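Local structure of chromosome-partitioning ATPase Soj (Thermus thermophilus, 2BEJ) at residues Asn26-Leu31 with Leu114-Ala119. The protein hydrolyses ATP and, in its ATP-bound state, cooperatively coats double-stranded DNA as nucleoprotein filaments, probably serving chromosome partitioning. Sequence-based numbering, arbitrary orientation.
Sequences NLAAYL and LVLLDA
L27, A28 and L31 of the helix that follows the P-loop rest on L114 and L116 of the Walker B strand, in the P-loop NTPase fold of the ParA family. Helix 20-33 belongs to the right-handed beta-alpha-beta crossover from strand 8-11 to strand 38-42, and strand 114-118 runs between those two. The helix therefore passes over the strand it skips, nearly antiparallel to it (167°), with the local axes 9.7 Å apart at closest approach.

The strand's polar end ties this layer to the nucleotide site. D118 OD2 is hydrogen-bonded to T21 OG1; T21 binds ATP and magnesium.

The side-chain contacts between 26-31 and 114-119 are all apolar, and the five residues are buried. L116 supplies most of the strand-side contact. With CG anti to the carbonyl carbon and CD1 anti to CA (chi2 173°), the extended side chain carries CD1 toward the helix. L116 CD1 there meets A28 CB at 3.8 Å and L27 CB at 4.0 Å. L27 touches through this base of its side chain, while its outer methyls lie farther from the strand; it also packs on L238 of helix 230-248. The small A28 side chain lets the methyl come right up to the helix backbone, where L116 CD1 lies 3.5 Å from A28 N, a van der Waals approach. L116 packs in addition on L40, I9 and L11 of the adjoining strands, and A28 and L31 also touch V38 of strand 38-42.

One turn beyond L27, L31 and L114 meet with their side chains crossing at about a right angle. L114 CD1 sits against both branches of the fork, 3.8 Å from L31 CD1 and 4.0 Å from L31 CD2.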
loop_
_atom_site.group_PDB
_atom_site.type_symbol
_atom_site.label_atom_id
_atom_site.label_comp_id
_atom_site.label_asym_id
_atom_site.label_seq_id
_atom_site.Cartn_x
_atom_site.Cartn_y
_atom_site.Cartn_z
ATOM N N ASN A 26 -10.539 -13.455 -4.463
ATOM C CA ASN A 26 -9.332 -12.965 -5.120
ATOM C C ASN A 26 -8.044 -13.093 -4.323
ATOM O O ASN A 26 -6.994 -13.295 -4.916
ATOM C CB ASN A 26 -9.551 -11.577 -5.695
ATOM C CG ASN A 26 -10.501 -11.612 -6.878
ATOM O OD1 ASN A 26 -10.359 -12.450 -7.781
ATOM N ND2 ASN A 26 -11.489 -10.728 -6.872
ATOM N N LEU A 27 -8.136 -13.021 -2.998
ATOM C CA LEU A 27 -7.027 -13.417 -2.128
ATOM C C LEU A 27 -6.628 -14.874 -2.338
ATOM O O LEU A 27 -5.447 -15.184 -2.433
ATOM C CB LEU A 27 -7.349 -13.193 -0.647
ATOM C CG LEU A 27 -7.049 -11.828 -0.055
ATOM C CD1 LEU A 27 -7.269 -11.860 1.453
ATOM C CD2 LEU A 27 -5.597 -11.391 -0.422
ATOM N N ALA A 28 -7.616 -15.764 -2.391
ATOM C CA ALA A 28 -7.362 -17.165 -2.699
ATOM C C ALA A 28 -6.636 -17.298 -4.031
ATOM O O ALA A 28 -5.609 -17.974 -4.111
ATOM C CB ALA A 28 -8.669 -17.957 -2.704
ATOM N N ALA A 29 -7.157 -16.639 -5.067
ATOM C CA ALA A 29 -6.537 -16.640 -6.396
ATOM C C ALA A 29 -5.058 -16.279 -6.357
ATOM O O ALA A 29 -4.246 -16.947 -6.995
ATOM C CB ALA A 29 -7.278 -15.713 -7.356
ATOM N N TYR A 30 -4.703 -15.233 -5.613
ATOM C CA TYR A 30 -3.313 -14.775 -5.605
ATOM C C TYR A 30 -2.416 -15.436 -4.550
ATOM O O TYR A 30 -1.204 -15.525 -4.742
ATOM C CB TYR A 30 -3.215 -13.248 -5.585
ATOM C CG TYR A 30 -3.651 -12.631 -6.897
ATOM C CD1 TYR A 30 -2.855 -12.747 -8.045
ATOM C CD2 TYR A 30 -4.857 -11.945 -7.000
ATOM C CE1 TYR A 30 -3.259 -12.194 -9.258
ATOM C CE2 TYR A 30 -5.266 -11.381 -8.199
ATOM C CZ TYR A 30 -4.467 -11.514 -9.328
ATOM O OH TYR A 30 -4.874 -10.954 -10.523
ATOM N N LEU A 31 -3.003 -15.910 -3.452
ATOM C CA LEU A 31 -2.235 -16.693 -2.488
ATOM C C LEU A 31 -1.846 -18.060 -3.062
ATOM O O LEU A 31 -0.750 -18.552 -2.789
ATOM C CB LEU A 31 -2.979 -16.855 -1.160
ATOM C CG LEU A 31 -3.152 -15.611 -0.274
ATOM C CD1 LEU A 31 -4.157 -15.900 0.865
ATOM C CD2 LEU A 31 -1.841 -15.104 0.278
ATOM N N LEU A 114 -3.261 -21.980 4.145
ATOM C CA LEU A 114 -4.132 -20.869 4.525
ATOM C C LEU A 114 -5.590 -21.230 4.280
ATOM O O LEU A 114 -5.923 -21.868 3.280
ATOM C CB LEU A 114 -3.760 -19.601 3.752
ATOM C CG LEU A 114 -2.372 -19.007 4.023
ATOM C CD1 LEU A 114 -1.860 -18.227 2.811
ATOM C CD2 LEU A 114 -2.359 -18.135 5.284
ATOM N N VAL A 115 -6.457 -20.838 5.208
ATOM C CA VAL A 115 -7.887 -21.110 5.077
ATOM C C VAL A 115 -8.665 -19.795 5.157
ATOM O O VAL A 115 -8.561 -19.049 6.136
ATOM C CB VAL A 115 -8.370 -22.138 6.126
ATOM C CG1 VAL A 115 -9.821 -22.544 5.870
ATOM C CG2 VAL A 115 -7.463 -23.375 6.130
ATOM N N LEU A 116 -9.427 -19.508 4.105
ATOM C CA LEU A 116 -10.232 -18.294 4.039
ATOM C C LEU A 116 -11.710 -18.588 4.328
ATOM O O LEU A 116 -12.351 -19.369 3.624
ATOM C CB LEU A 116 -10.060 -17.633 2.670
ATOM C CG LEU A 116 -8.645 -17.150 2.335
ATOM C CD1 LEU A 116 -8.582 -16.673 0.897
ATOM C CD2 LEU A 116 -8.205 -16.036 3.286
ATOM N N LEU A 117 -12.237 -17.970 5.378
ATOM C CA LEU A 117 -13.634 -18.172 5.772
ATOM C C LEU A 117 -14.492 -16.978 5.349
ATOM O O LEU A 117 -14.457 -15.913 5.972
ATOM C CB LEU A 117 -13.740 -18.435 7.280
ATOM C CG LEU A 117 -12.793 -19.465 7.924
ATOM C CD1 LEU A 117 -12.943 -19.431 9.450
ATOM C CD2 LEU A 117 -13.000 -20.896 7.384
ATOM N N ASP A 118 -15.243 -17.151 4.269
ATOM C CA ASP A 118 -16.117 -16.103 3.780
ATOM C C ASP A 118 -17.415 -16.124 4.583
ATOM O O ASP A 118 -18.255 -16.991 4.378
ATOM C CB ASP A 118 -16.396 -16.276 2.284
ATOM C CG ASP A 118 -17.138 -15.091 1.686
ATOM O OD1 ASP A 118 -17.167 -14.022 2.333
ATOM O OD2 ASP A 118 -17.693 -15.223 0.574
ATOM N N ALA A 119 -17.558 -15.167 5.498
ATOM C CA ALA A 119 -18.706 -15.095 6.402
ATOM C C ALA A 119 -19.902 -14.363 5.781
ATOM O O ALA A 119 -19.717 -13.480 4.942
ATOM C CB ALA A 119 -18.300 -14.434 7.715
#